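Local coordinates for protein AlyGC (Glaciecola chathamensis, PDB 5GKD) that probably cleaves alginate by beta-elimination, as a calcium-binding lyase of polysaccharide lyase family 6, at residues A1-K6 with D22-A27. Residues are numbered along the deposited sequence; the frame is centred on the assembly and turned at random.
Sequences ADLLVK and DDIILA
Asp22 OD1 forms a salt bridge with the backbone N of Ala1, the first residue of the chain, at 2.6 Å, and accepts a hydrogen bond from it. The N meets the oxygen on its anti side, 23° out of the carboxylate plane. CG of Asp22 stands anti to its own carbonyl carbon (chi1 -67°), which carries the carboxylate up to the chain start. The other oxygen, OD2, bonds to the backbone N of Lys19. Replacing Asp22 by alanine removes the carboxylate, which would probably leave the terminal amine and the N of Lys19 without their mate and the first residue freer to move.

Beyond this, strands 2-5 and 23-26 pair in parallel. Ile25 makes both its backbone bonds to strand 2-5: its N gives a nearly straight bond to Leu3 O (2.9 Å), and its O accepts from the N of Val5. Asp2 and Asp23 lie side by side, their carboxylate planes 35° apart. A water donates to Asp2 OD1 at 2.6 Å and more weakly to Asp23 OD2, which also has a salt bridge to Arg51. Leu4 CD2 rests on Ala27 CB at 3.7 Å. On the other face, Val5 CG2 touches Leu26 CD2 at 3.8 Å, and Leu3 and Val5 pack against helix 8-17. That helix links the two strands in a beta-alpha-beta crossover and covers the N-terminal end of a right-handed parallel beta-helix, the fold of the pectate lyase-like clan.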
ATOM      1  N   ALA A   1      35.936  32.654 -19.966  1.00 29.19           N
ATOM      2  CA  ALA A   1      34.972  32.937 -21.034  1.00 26.30           C
ATOM      3  C   ALA A   1      33.608  32.314 -20.719  1.00 25.73           C
ATOM      4  O   ALA A   1      33.542  31.272 -20.073  1.00 25.72           O
ATOM      5  CB  ALA A   1      35.497  32.422 -22.359  1.00 23.25           C
ATOM      6  N   ASP A   2      32.530  32.948 -21.182  1.00 27.52           N
ATOM      7  CA  ASP A   2      31.166  32.506 -20.908  1.00 23.83           C
ATOM      8  C   ASP A   2      30.667  31.609 -22.033  1.00 23.20           C
ATOM      9  O   ASP A   2      30.754  31.981 -23.201  1.00 27.41           O
ATOM     10  CB  ASP A   2      30.221  33.696 -20.743  1.00 27.65           C
ATOM     11  CG  ASP A   2      30.471  34.473 -19.477  1.00 27.63           C
ATOM     12  OD1 ASP A   2      31.247  33.991 -18.628  1.00 34.36           O
ATOM     13  OD2 ASP A   2      29.888  35.563 -19.328  1.00 29.48           O
ATOM     14  N   LEU A   3      30.119  30.451 -21.670  1.00 24.60           N
ATOM     15  CA  LEU A   3      29.673  29.398 -22.584  1.00 22.90           C
ATOM     16  C   LEU A   3      28.181  29.141 -22.335  1.00 25.35           C
ATOM     17  O   LEU A   3      27.805  28.286 -21.526  1.00 20.35           O
ATOM     18  CB  LEU A   3      30.508  28.118 -22.387  1.00 21.50           C
ATOM     19  CG  LEU A   3      31.995  28.037 -22.811  1.00 32.27           C
ATOM     20  CD1 LEU A   3      32.839  29.139 -22.237  1.00 30.86           C
ATOM     21  CD2 LEU A   3      32.612  26.710 -22.401  1.00 27.59           C
ATOM     22  N   LEU A   4      27.337  29.894 -23.030  1.00 23.07           N
ATOM     23  CA  LEU A   4      25.891  29.737 -22.926  1.00 23.12           C
ATOM     24  C   LEU A   4      25.462  28.444 -23.612  1.00 21.24           C
ATOM     25  O   LEU A   4      25.854  28.185 -24.752  1.00 22.41           O
ATOM     26  CB  LEU A   4      25.201  30.935 -23.587  1.00 23.51           C
ATOM     27  CG  LEU A   4      23.867  31.513 -23.096  1.00 29.31           C
ATOM     28  CD1 LEU A   4      23.018  31.988 -24.275  1.00 22.65           C
ATOM     29  CD2 LEU A   4      23.097  30.571 -22.201  1.00 23.13           C
ATOM     30  N   VAL A   5      24.652  27.634 -22.924  1.00 21.68           N
ATOM     31  CA  VAL A   5      24.161  26.370 -23.468  1.00 16.95           C
ATOM     32  C   VAL A   5      22.659  26.262 -23.236  1.00 19.33           C
ATOM     33  O   VAL A   5      22.134  26.732 -22.222  1.00 24.73           O
ATOM     34  CB  VAL A   5      24.896  25.162 -22.858  1.00 21.57           C
ATOM     35  CG1 VAL A   5      26.367  25.222 -23.216  1.00 24.17           C
ATOM     36  CG2 VAL A   5      24.698  25.099 -21.339  1.00 19.89           C
ATOM     37  N   LYS A   6      21.958  25.649 -24.186  1.00 20.81           N
ATOM     38  CA  LYS A   6      20.507  25.582 -24.134  1.00 19.10           C
ATOM     39  C   LYS A   6      19.963  24.164 -24.172  1.00 20.80           C
ATOM     40  O   LYS A   6      18.740  23.998 -24.152  1.00 22.45           O
ATOM     41  CB  LYS A   6      19.896  26.398 -25.288  1.00 21.02           C
ATOM     42  CG  LYS A   6      20.227  27.889 -25.249  1.00 20.96           C
ATOM     43  CD  LYS A   6      19.695  28.648 -26.448  1.00 24.87           C
ATOM     44  CE  LYS A   6      20.085  30.129 -26.385  1.00 23.87           C
ATOM     45  NZ  LYS A   6      19.674  30.852 -27.625  1.00 25.71           N
ATOM     46  N   ASP A  22      36.512  29.634 -17.055  1.00 23.10           N
ATOM     47  CA  ASP A  22      35.297  29.700 -17.852  1.00 22.95           C
ATOM     48  C   ASP A  22      34.057  29.451 -16.999  1.00 23.21           C
ATOM     49  O   ASP A  22      34.110  28.764 -15.974  1.00 21.62           O
ATOM     50  CB  ASP A  22      35.342  28.691 -18.994  1.00 19.60           C
ATOM     51  CG  ASP A  22      36.405  29.025 -20.036  1.00 23.13           C
ATOM     52  OD1 ASP A  22      36.839  30.189 -20.155  1.00 23.61           O
ATOM     53  OD2 ASP A  22      36.798  28.099 -20.748  1.00 23.19           O
ATOM     54  N   ASP A  23      32.938  30.039 -17.437  1.00 22.66           N
ATOM     55  CA  ASP A  23      31.606  29.823 -16.874  1.00 21.82           C
ATOM     56  C   ASP A  23      30.738  29.108 -17.906  1.00 25.55           C
ATOM     57  O   ASP A  23      30.576  29.595 -19.029  1.00 24.33           O
ATOM     58  CB  ASP A  23      30.934  31.146 -16.486  1.00 22.37           C
ATOM     59  CG  ASP A  23      31.624  31.845 -15.338  1.00 28.39           C
ATOM     60  OD1 ASP A  23      32.829  31.596 -15.129  1.00 30.44           O
ATOM     61  OD2 ASP A  23      30.964  32.644 -14.639  1.00 32.78           O
ATOM     62  N   ILE A  24      30.186  27.964 -17.531  1.00 23.46           N
ATOM     63  CA  ILE A  24      29.158  27.301 -18.318  1.00 20.90           C
ATOM     64  C   ILE A  24      27.817  27.812 -17.811  1.00 19.52           C
ATOM     65  O   ILE A  24      27.525  27.721 -16.617  1.00 20.56           O
ATOM     66  CB  ILE A  24      29.260  25.776 -18.193  1.00 18.61           C
ATOM     67  CG1 ILE A  24      30.635  25.310 -18.673  1.00 21.41           C
ATOM     68  CG2 ILE A  24      28.121  25.104 -18.961  1.00 18.41           C
ATOM     69  CD1 ILE A  24      30.897  23.854 -18.487  1.00 20.19           C
ATOM     70  N   ILE A  25      27.013  28.375 -18.703  1.00 21.50           N
ATOM     71  CA  ILE A  25      25.803  29.097 -18.326  1.00 21.39           C
ATOM     72  C   ILE A  25      24.591  28.337 -18.859  1.00 22.10           C
ATOM     73  O   ILE A  25      24.387  28.239 -20.078  1.00 19.54           O
ATOM     74  CB  ILE A  25      25.824  30.538 -18.848  1.00 20.22           C
ATOM     75  CG1 ILE A  25      27.027  31.298 -18.290  1.00 23.19           C
ATOM     76  CG2 ILE A  25      24.540  31.244 -18.486  1.00 21.71           C
ATOM     77  CD1 ILE A  25      27.092  32.736 -18.787  1.00 27.93           C
ATOM     78  N   LEU A  26      23.777  27.806 -17.950  1.00 21.47           N
ATOM     79  CA  LEU A  26      22.505  27.205 -18.332  1.00 17.80           C
ATOM     80  C   LEU A  26      21.508  28.312 -18.639  1.00 19.55           C
ATOM     81  O   LEU A  26      21.202  29.131 -17.766  1.00 18.69           O
ATOM     82  CB  LEU A  26      21.959  26.300 -17.228  1.00 18.75           C
ATOM     83  CG  LEU A  26      22.790  25.119 -16.736  1.00 19.54           C
ATOM     84  CD1 LEU A  26      21.969  24.272 -15.743  1.00 17.02           C
ATOM     85  CD2 LEU A  26      23.333  24.292 -17.904  1.00 19.21           C
ATOM     86  N   ALA A  27      21.013  28.331 -19.876  1.00 18.59           N
ATOM     87  CA  ALA A  27      20.062  29.333 -20.321  1.00 19.59           C
ATOM     88  C   ALA A  27      18.771  29.272 -19.507  1.00 21.54           C
ATOM     89  O   ALA A  27      18.320  28.206 -19.094  1.00 21.51           O
ATOM     90  CB  ALA A  27      19.748  29.132 -21.814  1.00 21.21           C
TER
HETATM   91  O   HOH W   1      30.870  34.988 -16.203  1.00 36.50           O